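PDB 5XHX: helix-turn-helix transcriptional regulator from Pseudomonas aeruginosa, which probably binds DNA and regulates transcription as a LuxR-family protein, this chain being its N-terminal ligand-binding domain. Local coordinates for residues A[53-58]-A[75-80]; A[48-53]-A[140-145]. All coordinates share one frame; numbering follows the deposited sequence.

Both contacts reach the same antiparallel sheet, and 48-53 runs straight into 53-58, so S53 is common to the two. Contact 2 lies in the core: strands 44-50 and 140-147 are joined by four backbone hydrogen bonds, with side chains packed on both faces. Contact 1 sits nearer the surface, where the loop before strand 56-60 and the start of that strand meet helix 72-81 through apolar side chains and a single hydroxyl-to-carbonyl bond. The contacts touch through the hairpin of strands 44-50 and 56-60, where L56 O lies 2.9 Å from I49 N, a probable hydrogen bond, and through Y77, whose OH packs against F50 CE1.

Contact 1. Residues A[53-58]-A[75-80]; sequences SSPLIL and SRYITG
The turn and first strand residues of 53-58 run past the side of helical segment 75-80, the backbones coming closest at S54 and I78, whose CA atoms are 5.7 Å apart. I78 is the central side chain on the helix. Its CD1 lies 3.8 Å from I57 CG1, and its CG2 branch turns to the other end of the contact, 3.9 Å from S54 CB, so that one isoleucine spans the turn and the strand. With I57 CG1 beside its own backbone N (chi1 -53°), that branch and CD1 extend to the helix. P55 packs on the helix through two ring atoms: its CD sits 3.5 Å from I78 O, and its CG is 4.1 Å from Y77 CE2, meeting the tyrosine ring obliquely. I57 CD1 comes to the same ring carbon more loosely, at 4.4 Å. The one hydrogen bond across the contact runs from S54 OG to I78 O at 3.1 Å; the hydroxyl stands above the carbonyl plane, 42° out of it, with a C=O...OG angle of 137°. This polar link lies at the exposed margin, whereas P55 and Y77 are buried. Y77 OH is bonded to D85, and its ring stacks on Y119. L48 and F50 of strand 44-50 also touch Y77, so helix 72-81 packs on the L48/F50 face of the sheet, next to its outermost strand 56-60.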
loop_
_atom_site.group_PDB
_atom_site.type_symbol
_atom_site.label_atom_id
_atom_site.label_comp_id
_atom_site.label_asym_id
_atom_site.label_seq_id
_atom_site.Cartn_x
_atom_site.Cartn_y
_atom_site.Cartn_z
ATOM N N SER A 53 -10.287 15.139 -22.402
ATOM C CA SER A 53 -9.538 16.369 -22.646
ATOM C C SER A 53 -8.029 16.116 -22.632
ATOM O O SER A 53 -7.589 14.976 -22.816
ATOM C CB SER A 53 -9.933 17.448 -21.628
ATOM O OG SER A 53 -9.746 17.006 -20.291
ATOM N N SER A 54 -7.234 17.169 -22.449
ATOM C CA SER A 54 -5.780 17.035 -22.482
ATOM C C SER A 54 -5.312 16.062 -21.404
ATOM O O SER A 54 -5.897 16.029 -20.314
ATOM C CB SER A 54 -5.099 18.388 -22.248
ATOM O OG SER A 54 -5.098 19.180 -23.423
ATOM N N PRO A 55 -4.252 15.290 -21.663
ATOM C CA PRO A 55 -3.666 14.440 -20.612
ATOM C C PRO A 55 -3.113 15.277 -19.476
ATOM O O PRO A 55 -2.498 16.324 -19.695
ATOM C CB PRO A 55 -2.525 13.704 -21.328
ATOM C CG PRO A 55 -2.804 13.851 -22.794
ATOM C CD PRO A 55 -3.556 15.146 -22.949
ATOM N N LEU A 56 -3.302 14.784 -18.258
ATOM C CA LEU A 56 -2.719 15.382 -17.065
ATOM C C LEU A 56 -1.492 14.561 -16.675
ATOM O O LEU A 56 -1.613 13.394 -16.276
ATOM C CB LEU A 56 -3.747 15.432 -15.938
ATOM C CG LEU A 56 -3.286 15.980 -14.589
ATOM C CD1 LEU A 56 -2.691 17.385 -14.736
ATOM C CD2 LEU A 56 -4.461 16.000 -13.616
ATOM N N ILE A 57 -0.316 15.162 -16.799
ATOM C CA ILE A 57 0.934 14.502 -16.452
ATOM C C ILE A 57 1.154 14.667 -14.955
ATOM O O ILE A 57 1.337 15.787 -14.466
ATOM C CB ILE A 57 2.112 15.088 -17.243
ATOM C CG1 ILE A 57 1.809 15.084 -18.746
ATOM C CG2 ILE A 57 3.404 14.334 -16.916
ATOM C CD1 ILE A 57 1.882 13.728 -19.380
ATOM N N LEU A 58 1.156 13.550 -14.231
ATOM C CA LEU A 58 1.372 13.584 -12.788
ATOM C C LEU A 58 2.852 13.610 -12.435
ATOM O O LEU A 58 3.269 14.365 -11.544
ATOM C CB LEU A 58 0.693 12.382 -12.124
ATOM C CG LEU A 58 -0.833 12.251 -12.294
ATOM C CD1 LEU A 58 -1.333 10.944 -11.628
ATOM C CD2 LEU A 58 -1.572 13.459 -11.726
ATOM N N SER A 75 4.666 20.077 -23.889
ATOM C CA SER A 75 3.495 20.876 -24.245
ATOM C C SER A 75 2.860 20.380 -25.538
ATOM O O SER A 75 1.629 20.291 -25.636
ATOM C CB SER A 75 3.892 22.348 -24.357
ATOM O OG SER A 75 2.818 23.116 -24.846
ATOM N N ARG A 76 3.684 20.024 -26.537
ATOM C CA ARG A 76 3.138 19.490 -27.782
ATOM C C ARG A 76 2.384 18.190 -27.542
ATOM O O ARG A 76 1.329 17.949 -28.148
ATOM C CB ARG A 76 4.244 19.256 -28.811
ATOM C CG ARG A 76 4.898 20.525 -29.362
ATOM C CD ARG A 76 5.444 20.249 -30.756
ATOM N NE ARG A 76 4.349 20.087 -31.704
ATOM C CZ ARG A 76 4.422 19.417 -32.847
ATOM N NH1 ARG A 76 5.555 18.814 -33.208
ATOM N NH2 ARG A 76 3.350 19.346 -33.627
ATOM N N TYR A 77 2.941 17.313 -26.708
ATOM C CA TYR A 77 2.227 16.092 -26.362
ATOM C C TYR A 77 0.868 16.429 -25.768
ATOM O O TYR A 77 -0.169 15.955 -26.242
ATOM C CB TYR A 77 3.064 15.246 -25.383
ATOM C CG TYR A 77 2.399 13.936 -25.048
ATOM C CD1 TYR A 77 2.501 12.849 -25.897
ATOM C CD2 TYR A 77 1.655 13.796 -23.899
ATOM C CE1 TYR A 77 1.891 11.652 -25.608
ATOM C CE2 TYR A 77 1.027 12.589 -23.595
ATOM C CZ TYR A 77 1.147 11.528 -24.448
ATOM O OH TYR A 77 0.521 10.335 -24.165
ATOM N N ILE A 78 0.858 17.292 -24.754
ATOM C CA ILE A 78 -0.370 17.596 -24.027
ATOM C C ILE A 78 -1.416 18.256 -24.931
ATOM O O ILE A 78 -2.619 17.976 -24.812
ATOM C CB ILE A 78 -0.036 18.459 -22.802
ATOM C CG1 ILE A 78 0.747 17.617 -21.779
ATOM C CG2 ILE A 78 -1.290 19.045 -22.169
ATOM C CD1 ILE A 78 1.191 18.415 -20.560
ATOM N N THR A 79 -0.990 19.132 -25.852
ATOM C CA THR A 79 -1.969 19.888 -26.642
ATOM C C THR A 79 -2.322 19.212 -27.958
ATOM O O THR A 79 -3.063 19.797 -28.757
ATOM C CB THR A 79 -1.474 21.316 -26.935
ATOM O OG1 THR A 79 -0.288 21.250 -27.739
ATOM C CG2 THR A 79 -1.182 22.056 -25.655
ATOM N N GLY A 80 -1.845 17.995 -28.211
ATOM C CA GLY A 80 -2.296 17.341 -29.425
ATOM C C GLY A 80 -1.617 16.059 -29.843
ATOM O O GLY A 80 -2.281 15.150 -30.344
#

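Contact 2. Residues A[48-53]-A[140-145]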
loop_
_atom_site.group_PDB
_atom_site.type_symbol
_atom_site.label_atom_id
_atom_site.label_comp_id
_atom_site.label_asym_id
_atom_site.label_seq_id
_atom_site.Cartn_x
_atom_site.Cartn_y
_atom_site.Cartn_z
ATOM N N LEU A 48 0.376 9.434 -15.807
ATOM C CA LEU A 48 -0.509 10.431 -16.398
ATOM C C LEU A 48 -1.943 9.920 -16.383
ATOM O O LEU A 48 -2.196 8.718 -16.269
ATOM C CB LEU A 48 -0.067 10.797 -17.835
ATOM C CG LEU A 48 -0.085 9.795 -19.004
ATOM C CD1 LEU A 48 0.316 10.495 -20.339
ATOM C CD2 LEU A 48 0.852 8.584 -18.765
ATOM N N ILE A 49 -2.883 10.851 -16.525
ATOM C CA ILE A 49 -4.297 10.520 -16.623
ATOM C C ILE A 49 -4.795 10.947 -17.996
ATOM O O ILE A 49 -4.726 12.132 -18.348
ATOM C CB ILE A 49 -5.114 11.176 -15.500
ATOM C CG1 ILE A 49 -4.596 10.693 -14.129
ATOM C CG2 ILE A 49 -6.596 10.880 -15.681
ATOM C CD1 ILE A 49 -5.222 11.452 -12.923
ATOM N N PHE A 50 -5.253 9.972 -18.781
ATOM C CA PHE A 50 -5.935 10.228 -20.037
ATOM C C PHE A 50 -7.425 10.453 -19.774
ATOM O O PHE A 50 -7.992 9.942 -18.799
ATOM C CB PHE A 50 -5.768 9.047 -20.998
ATOM C CG PHE A 50 -4.367 8.849 -21.518
ATOM C CD1 PHE A 50 -3.630 9.908 -22.017
ATOM C CD2 PHE A 50 -3.799 7.576 -21.530
ATOM C CE1 PHE A 50 -2.341 9.704 -22.530
ATOM C CE2 PHE A 50 -2.514 7.361 -22.030
ATOM C CZ PHE A 50 -1.783 8.416 -22.544
ATOM N N SER A 51 -8.059 11.206 -20.665
ATOM C CA SER A 51 -9.480 11.505 -20.555
ATOM C C SER A 51 -9.963 11.999 -21.913
ATOM O O SER A 51 -9.265 11.863 -22.924
ATOM C CB SER A 51 -9.743 12.539 -19.457
ATOM O OG SER A 51 -9.338 13.835 -19.882
ATOM N N ASP A 52 -11.158 12.589 -21.934
ATOM C CA ASP A 52 -11.648 13.226 -23.151
ATOM C C ASP A 52 -11.099 14.638 -23.336
ATOM O O ASP A 52 -11.418 15.275 -24.342
ATOM C CB ASP A 52 -13.180 13.247 -23.170
ATOM C CG ASP A 52 -13.786 11.868 -23.363
ATOM O OD1 ASP A 52 -13.076 10.937 -23.820
ATOM O OD2 ASP A 52 -14.982 11.708 -23.055
ATOM N N SER A 53 -10.287 15.139 -22.402
ATOM C CA SER A 53 -9.538 16.369 -22.646
ATOM C C SER A 53 -8.029 16.116 -22.632
ATOM O O SER A 53 -7.589 14.976 -22.816
ATOM C CB SER A 53 -9.933 17.448 -21.628
ATOM O OG SER A 53 -9.746 17.006 -20.291
ATOM N N THR A 140 -8.562 7.602 -17.178
ATOM C CA THR A 140 -7.737 6.401 -17.072
ATOM C C THR A 140 -6.379 6.802 -16.521
ATOM O O THR A 140 -5.650 7.573 -17.160
ATOM C CB THR A 140 -7.561 5.702 -18.423
ATOM O OG1 THR A 140 -8.831 5.525 -19.054
ATOM C CG2 THR A 140 -6.905 4.319 -18.234
ATOM N N LEU A 141 -6.040 6.287 -15.341
ATOM C CA LEU A 141 -4.711 6.497 -14.775
ATOM C C LEU A 141 -3.728 5.505 -15.391
ATOM O O LEU A 141 -3.980 4.297 -15.412
ATOM C CB LEU A 141 -4.746 6.348 -13.253
ATOM C CG LEU A 141 -3.414 6.316 -12.497
ATOM C CD1 LEU A 141 -2.671 7.650 -12.645
ATOM C CD2 LEU A 141 -3.648 6.036 -11.015
ATOM N N CYS A 142 -2.600 6.008 -15.885
ATOM C CA CYS A 142 -1.675 5.157 -16.626
ATOM C C CYS A 142 -0.263 5.328 -16.104
ATOM O O CYS A 142 0.182 6.450 -15.829
ATOM C CB CYS A 142 -1.698 5.474 -18.116
ATOM S SG CYS A 142 -3.308 5.231 -18.864
ATOM N N LEU A 143 0.435 4.212 -15.976
ATOM C CA LEU A 143 1.850 4.210 -15.658
ATOM C C LEU A 143 2.548 3.632 -16.874
ATOM O O LEU A 143 2.409 2.441 -17.168
ATOM C CB LEU A 143 2.164 3.396 -14.397
ATOM C CG LEU A 143 3.673 3.181 -14.205
ATOM C CD1 LEU A 143 4.406 4.529 -14.013
ATOM C CD2 LEU A 143 3.922 2.234 -13.038
ATOM N N SER A 144 3.272 4.485 -17.589
ATOM C CA SER A 144 4.025 4.066 -18.758
ATOM C C SER A 144 5.445 3.739 -18.333
ATOM O O SER A 144 6.054 4.496 -17.578
ATOM C CB SER A 144 4.039 5.179 -19.817
ATOM O OG SER A 144 5.232 5.088 -20.587
ATOM N N LEU A 145 5.958 2.606 -18.799
ATOM C CA LEU A 145 7.340 2.212 -18.559
ATOM C C LEU A 145 7.980 2.014 -19.922
ATOM O O LEU A 145 7.527 1.167 -20.702
ATOM C CB LEU A 145 7.429 0.923 -17.733
ATOM C CG LEU A 145 6.638 0.852 -16.426
ATOM C CD1 LEU A 145 6.702 -0.578 -15.866
ATOM C CD2 LEU A 145 7.157 1.843 -15.410
#
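Strands 44-50 and 140-147 are adjacent in the five-stranded antiparallel sheet of this domain, and L48, I49 and F50 pair with C142, L141 and T140. L48-C142 and F50-T140 are the hydrogen-bonded pairs: L48 N gives to C142 O at 3.0 Å and C142 N returns to L48 O at 2.8 Å, while F50 N to T140 O and T140 N to F50 O both measure 2.9 Å. Between them, the non-hydrogen-bonded pair I49-L141 brings I49 CA within 3.3 Å of T140 O in a CA-H...O contact. On the face that I49 and L141 share, I49 CG1 meets L141 CD1 at 3.9 Å. The other face carries L48, F50, T140 and C142. Here C142 SG lies 3.6 Å from F50 CD2; seen from the ring centroid the sulfur is 61° off the normal, an oblique sulfur-aromatic contact. L48 holds CG between its backbone N and carbonyl carbon (chi1 65°), bringing CD2 to 4.1 Å from C142 CB and CG above one face of the F50 ring, offset toward its rim. That ring also meets Y88 of helix 86-92 edge-to-face. Beyond the strand, S51 OG accepts from S53 N in an ST turn. The buried amides and carbonyls of L48, F50, T140 and C142 are thus satisfied within the sheet, while across these segments the side chains meet by apolar and sulfur-aromatic contacts.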